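Local structure of putative fimbrium subunit Fim1C (4K4K) at residues D10-L15 with T74-V79; A14-S19 with D130-F135. The protein is probably a component of the tip of fimbriae, the surface filaments that mediate cell adhesion and biofilm formation. All coordinates share one frame; numbering follows the deposited sequence.

How the contacts relate
Along the chain the order is 10-15, 14-19, 74-79 and 130-135: the N-terminal segment enters at contact 1, runs through the shared Ala-14 and Leu-15, and becomes strand 16-18 in contact 2. The two centres lie about 12 Å apart on the same side of the chain's centre, contact 1 being the farther out, about 31 Å from it against about 22 Å. Pro-131 joins them: its CA packs on Phe-77 CE2 at 3.5 Å, and its CB meets Val-13 CG1. The segment is thus hydrogen-bonded first to the loop before strand 84-90 and then, in parallel, to the start of strand 132-150, tying the N-terminal end into an all-beta, fimbrillin-like fold.

Contact 1. Residues D10-L15 with T74-V79; sequences DGRVAL and TIYFPV
Ala-14 and Tyr-76 form a single, isolated beta bridge, with CA atoms 4.3 Å apart, between two irregular segments whose directions differ by 105°. The bridged pair is flanked by two nearly straight hydrogen bonds, from Phe-77 N to Val-13 O (2.8 Å) and from Leu-15 N to Ile-75 O (2.8 Å). A water accepts from Val-13 N and donates to Phe-77 O, a further link between the backbones next to the Phe-77 N to Val-13 O bond. The Tyr-76 ring is gripped on both faces. The guanidinium of Arg-12 stacks over one face in a cation-pi arrangement, centres 4.2 Å apart and planes at 25°; Arg-12 NH1 lies above the rim near Tyr-76 CE2 and CZ. A bend at chi3 (-60°) folds the arginine chain back, with Arg-12 CB near Tyr-76 CD1 and the guanidinium over the phenol end. The methyl CG2 of Thr-74 sits on the opposite face, and Ala-14 CB touches both this methyl (3.7 Å) and Tyr-76 CE1. A serine in place of Tyr-76 would probably leave the Arg-12 guanidinium without its aromatic platform, free to turn, and open a gap beside Ala-14 CB and Thr-74 CG2. Leu-15 and Ile-75 run side by side in the same direction, Leu-15 CD2 meeting Ile-75 CD1 at 4.1 Å, while Leu-15 CD1 reaches Phe-77 CE2. The Phe-77 ring turns its edge to Val-13 O, which lies in the ring plane 3.7 Å from Phe-77 CD2. Leu-15, Ile-75 and Phe-77 all pack on Phe-86 of strand 84-90, and the first two also on Ile-40 of strand 37-44. Ile-75 N donates to Tyr-56 OH, which places the bridged loops against strands 37-44, 47-57 and 84-90.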
loop_
_atom_site.group_PDB
_atom_site.type_symbol
_atom_site.label_atom_id
_atom_site.label_comp_id
_atom_site.label_asym_id
_atom_site.label_seq_id
_atom_site.Cartn_x
_atom_site.Cartn_y
_atom_site.Cartn_z
ATOM N N ASP A 10 36.750 -0.985 -11.470
ATOM C CA ASP A 10 37.478 -2.186 -11.894
ATOM C C ASP A 10 36.633 -3.041 -12.883
ATOM O O ASP A 10 36.887 -4.239 -13.022
ATOM C CB ASP A 10 38.035 -3.012 -10.701
ATOM C CG ASP A 10 39.466 -2.676 -10.250
ATOM O OD1 ASP A 10 40.075 -1.719 -10.817
ATOM O OD2 ASP A 10 39.986 -3.378 -9.347
ATOM N N GLY A 11 35.689 -2.382 -13.591
ATOM C CA GLY A 11 34.899 -2.959 -14.681
ATOM C C GLY A 11 33.544 -3.563 -14.375
ATOM O O GLY A 11 32.797 -3.910 -15.301
ATOM N N ARG A 12 33.241 -3.786 -13.094
ATOM C CA ARG A 12 31.966 -4.404 -12.721
ATOM C C ARG A 12 30.824 -3.398 -12.925
ATOM O O ARG A 12 31.011 -2.209 -12.696
ATOM C CB ARG A 12 32.018 -4.924 -11.280
ATOM C CG ARG A 12 33.117 -5.993 -11.076
ATOM C CD ARG A 12 33.125 -6.533 -9.654
ATOM N NE ARG A 12 33.375 -5.467 -8.683
ATOM C CZ ARG A 12 32.915 -5.457 -7.434
ATOM N NH1 ARG A 12 32.186 -6.471 -6.975
ATOM N NH2 ARG A 12 33.178 -4.433 -6.637
ATOM N N VAL A 13 29.664 -3.864 -13.412
ATOM C CA VAL A 13 28.572 -2.959 -13.705
ATOM C C VAL A 13 27.457 -3.189 -12.710
ATOM O O VAL A 13 26.850 -4.255 -12.699
ATOM C CB VAL A 13 28.082 -3.095 -15.180
ATOM C CG1 VAL A 13 26.918 -2.145 -15.453
ATOM C CG2 VAL A 13 29.221 -2.833 -16.173
ATOM N N ALA A 14 27.207 -2.175 -11.864
ATOM C CA ALA A 14 26.182 -2.237 -10.859
ATOM C C ALA A 14 24.818 -1.877 -11.434
ATOM O O ALA A 14 24.706 -1.059 -12.350
ATOM C CB ALA A 14 26.535 -1.279 -9.734
ATOM N N LEU A 15 23.777 -2.417 -10.826
ATOM C CA LEU A 15 22.409 -2.040 -11.156
ATOM C C LEU A 15 22.200 -0.531 -10.891
ATOM O O LEU A 15 22.621 -0.016 -9.844
ATOM C CB LEU A 15 21.454 -2.855 -10.263
ATOM C CG LEU A 15 19.973 -2.427 -10.281
ATOM C CD1 LEU A 15 19.336 -2.713 -11.653
ATOM C CD2 LEU A 15 19.213 -3.155 -9.178
ATOM N N THR A 74 24.924 -4.368 -3.090
ATOM C CA THR A 74 24.954 -4.001 -4.512
ATOM C C THR A 74 24.777 -5.228 -5.429
ATOM O O THR A 74 25.469 -6.257 -5.297
ATOM C CB THR A 74 26.250 -3.233 -4.871
ATOM O OG1 THR A 74 26.385 -2.105 -4.031
ATOM C CG2 THR A 74 26.244 -2.733 -6.307
ATOM N N ILE A 75 23.837 -5.094 -6.366
ATOM C CA ILE A 75 23.605 -6.088 -7.402
ATOM C C ILE A 75 24.471 -5.721 -8.595
ATOM O O ILE A 75 24.400 -4.571 -9.073
ATOM C CB ILE A 75 22.115 -6.167 -7.798
ATOM C CG1 ILE A 75 21.257 -6.755 -6.658
ATOM C CG2 ILE A 75 21.961 -7.013 -9.103
ATOM C CD1 ILE A 75 19.728 -6.465 -6.865
ATOM N N TYR A 76 25.260 -6.681 -9.074
ATOM C CA TYR A 76 26.100 -6.494 -10.271
ATOM C C TYR A 76 25.606 -7.349 -11.389
ATOM O O TYR A 76 25.267 -8.516 -11.174
ATOM C CB TYR A 76 27.573 -6.849 -9.998
ATOM C CG TYR A 76 28.219 -5.916 -9.007
ATOM C CD1 TYR A 76 28.763 -4.697 -9.415
ATOM C CD2 TYR A 76 28.253 -6.228 -7.650
ATOM C CE1 TYR A 76 29.335 -3.814 -8.493
ATOM C CE2 TYR A 76 28.809 -5.353 -6.722
ATOM C CZ TYR A 76 29.371 -4.157 -7.150
ATOM O OH TYR A 76 29.911 -3.312 -6.210
ATOM N N PHE A 77 25.620 -6.792 -12.613
ATOM C CA PHE A 77 25.214 -7.566 -13.788
ATOM C C PHE A 77 26.234 -8.649 -14.117
ATOM O O PHE A 77 27.429 -8.437 -13.854
ATOM C CB PHE A 77 25.034 -6.639 -14.981
ATOM C CG PHE A 77 23.684 -5.966 -14.956
ATOM C CD1 PHE A 77 22.582 -6.561 -15.565
ATOM C CD2 PHE A 77 23.515 -4.732 -14.337
ATOM C CE1 PHE A 77 21.334 -5.931 -15.564
ATOM C CE2 PHE A 77 22.260 -4.122 -14.292
ATOM C CZ PHE A 77 21.176 -4.726 -14.911
ATOM N N PRO A 78 25.784 -9.794 -14.695
ATOM C CA PRO A 78 26.756 -10.841 -15.117
ATOM C C PRO A 78 27.817 -10.257 -16.061
ATOM O O PRO A 78 27.499 -9.545 -17.032
ATOM C CB PRO A 78 25.883 -11.870 -15.845
ATOM C CG PRO A 78 24.496 -11.665 -15.286
ATOM C CD PRO A 78 24.395 -10.182 -15.026
ATOM N N VAL A 79 29.090 -10.564 -15.776
ATOM C CA VAL A 79 30.195 -10.070 -16.585
ATOM C C VAL A 79 30.121 -10.602 -18.050
ATOM O O VAL A 79 30.574 -9.903 -18.953
ATOM C CB VAL A 79 31.581 -10.356 -15.942
ATOM C CG1 VAL A 79 31.896 -11.859 -15.911
ATOM C CG2 VAL A 79 32.669 -9.588 -16.673
HETATM O O HOH W 1 29.521 -6.648 -14.083
#

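Contact 2. Residues A14-S19 with D130-F135; sequences ALEATS and DPKVAF
Ala-14 O rests against Pro-131 CB at 3.6 Å, where the two segments come together to run parallel. Leu-15 has CG anti to the backbone N (chi1 170°), which brings the end of its chain nearer the other segment than CB, and CD1 meets Val-133 CG2 at 3.5 Å, a tight carbon contact. Glu-16 uses both backbone polar atoms: its N donates to Pro-131 O and its O accepts from Val-133 N, each donor tilted out of the carbonyl plane. Its extended side chain lies beside Pro-131, and Glu-16 OE1 approaches Lys-132 CG (3.4 Å); Lys-132 NZ leads off, 6.2 Å from Glu-16 OE1, so no salt bridge forms. Ala-17 points to the same face as Val-133, with CB in the plane of the Phe-135 ring at its edge, 3.9 Å from Phe-135 CE2; Val-133 CG1 covers a face of that ring. Thr-18 repeats the backbone pattern, N to Val-133 O (3.0 Å) and O from Phe-135 N (2.8 Å), and its OG1 lies near Ala-134 CA, on the face shared with Glu-16 and Lys-132. Ser-19 OG bonds with Glu-63 O and Trp-32 NE1. Strand 16-18 therefore lies along the start of strand 132-150, and Ala-17 and Ser-19 bond through their backbones to Phe-67 and Gly-65. Ala-17 and Phe-135 pack on Ile-40 of strand 37-44; Val-133 and Phe-135 also meet strands 84-90 and 118-126.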
loop_
_atom_site.group_PDB
_atom_site.type_symbol
_atom_site.label_atom_id
_atom_site.label_comp_id
_atom_site.label_asym_id
_atom_site.label_seq_id
_atom_site.Cartn_x
_atom_site.Cartn_y
_atom_site.Cartn_z
ATOM N N ALA A 14 27.207 -2.175 -11.864
ATOM C CA ALA A 14 26.182 -2.237 -10.859
ATOM C C ALA A 14 24.818 -1.877 -11.434
ATOM O O ALA A 14 24.706 -1.059 -12.350
ATOM C CB ALA A 14 26.535 -1.279 -9.734
ATOM N N LEU A 15 23.777 -2.417 -10.826
ATOM C CA LEU A 15 22.409 -2.040 -11.156
ATOM C C LEU A 15 22.200 -0.531 -10.891
ATOM O O LEU A 15 22.621 -0.016 -9.844
ATOM C CB LEU A 15 21.454 -2.855 -10.263
ATOM C CG LEU A 15 19.973 -2.427 -10.281
ATOM C CD1 LEU A 15 19.336 -2.713 -11.653
ATOM C CD2 LEU A 15 19.213 -3.155 -9.178
ATOM N N GLU A 16 21.536 0.170 -11.821
ATOM C CA GLU A 16 21.194 1.581 -11.627
ATOM C C GLU A 16 19.667 1.626 -11.490
ATOM O O GLU A 16 18.947 1.650 -12.499
ATOM C CB GLU A 16 21.698 2.464 -12.773
ATOM C CG GLU A 16 23.219 2.497 -12.887
ATOM C CD GLU A 16 23.785 3.277 -14.061
ATOM O OE1 GLU A 16 23.024 4.009 -14.735
ATOM O OE2 GLU A 16 25.009 3.152 -14.302
ATOM N N ALA A 17 19.186 1.597 -10.250
ATOM C CA ALA A 17 17.761 1.513 -9.964
ATOM C C ALA A 17 17.124 2.847 -9.709
ATOM O O ALA A 17 17.646 3.643 -8.932
ATOM C CB ALA A 17 17.521 0.607 -8.755
ATOM N N THR A 18 15.932 3.047 -10.305
ATOM C CA THR A 18 15.061 4.218 -10.096
ATOM C C THR A 18 13.603 3.746 -9.987
ATOM O O THR A 18 13.302 2.607 -10.329
ATOM C CB THR A 18 15.193 5.239 -11.230
ATOM O OG1 THR A 18 14.854 4.593 -12.471
ATOM C CG2 THR A 18 16.578 5.875 -11.302
ATOM N N SER A 19 12.706 4.613 -9.492
ATOM C CA SER A 19 11.280 4.304 -9.405
ATOM C C SER A 19 10.487 4.952 -10.579
ATOM O O SER A 19 9.242 4.976 -10.557
ATOM C CB SER A 19 10.711 4.782 -8.078
ATOM O OG SER A 19 10.805 6.192 -7.999
ATOM N N ASP A 130 23.148 -2.029 -20.580
ATOM C CA ASP A 130 22.082 -1.092 -20.234
ATOM C C ASP A 130 21.593 -1.455 -18.824
ATOM O O ASP A 130 20.652 -2.224 -18.642
ATOM C CB ASP A 130 20.959 -1.062 -21.290
ATOM C CG ASP A 130 19.781 -0.194 -20.893
ATOM O OD1 ASP A 130 20.014 0.944 -20.394
ATOM O OD2 ASP A 130 18.629 -0.677 -21.006
ATOM N N PRO A 131 22.340 -0.986 -17.805
ATOM C CA PRO A 131 22.061 -1.408 -16.424
ATOM C C PRO A 131 20.969 -0.593 -15.723
ATOM O O PRO A 131 20.797 -0.714 -14.507
ATOM C CB PRO A 131 23.417 -1.178 -15.746
ATOM C CG PRO A 131 23.944 0.056 -16.444
ATOM C CD PRO A 131 23.559 -0.144 -17.881
ATOM N N LYS A 132 20.282 0.282 -16.454
ATOM C CA LYS A 132 19.242 1.124 -15.830
ATOM C C LYS A 132 17.921 0.375 -15.757
ATOM O O LYS A 132 17.425 -0.120 -16.776
ATOM C CB LYS A 132 19.062 2.448 -16.594
ATOM C CG LYS A 132 20.334 3.288 -16.719
ATOM C CD LYS A 132 20.096 4.518 -17.600
ATOM C CE LYS A 132 20.626 4.429 -19.022
ATOM N NZ LYS A 132 19.887 5.353 -19.929
ATOM N N VAL A 133 17.358 0.274 -14.557
ATOM C CA VAL A 133 16.068 -0.389 -14.352
ATOM C C VAL A 133 15.149 0.609 -13.670
ATOM O O VAL A 133 15.453 1.072 -12.559
ATOM C CB VAL A 133 16.178 -1.719 -13.541
ATOM C CG1 VAL A 133 14.798 -2.305 -13.232
ATOM C CG2 VAL A 133 17.056 -2.751 -14.259
ATOM N N ALA A 134 14.015 0.918 -14.317
ATOM C CA ALA A 134 13.020 1.817 -13.751
ATOM C C ALA A 134 11.886 0.967 -13.205
ATOM O O ALA A 134 11.179 0.317 -13.981
ATOM C CB ALA A 134 12.526 2.787 -14.816
ATOM N N PHE A 135 11.800 0.860 -11.874
ATOM C CA PHE A 135 10.763 0.073 -11.225
ATOM C C PHE A 135 9.460 0.872 -11.143
ATOM O O PHE A 135 9.463 2.006 -10.676
ATOM C CB PHE A 135 11.209 -0.372 -9.820
ATOM C CG PHE A 135 12.339 -1.382 -9.831
ATOM C CD1 PHE A 135 12.102 -2.719 -10.158
ATOM C CD2 PHE A 135 13.634 -1.003 -9.508
ATOM C CE1 PHE A 135 13.139 -3.666 -10.119
ATOM C CE2 PHE A 135 14.686 -1.945 -9.519
ATOM C CZ PHE A 135 14.418 -3.279 -9.791
#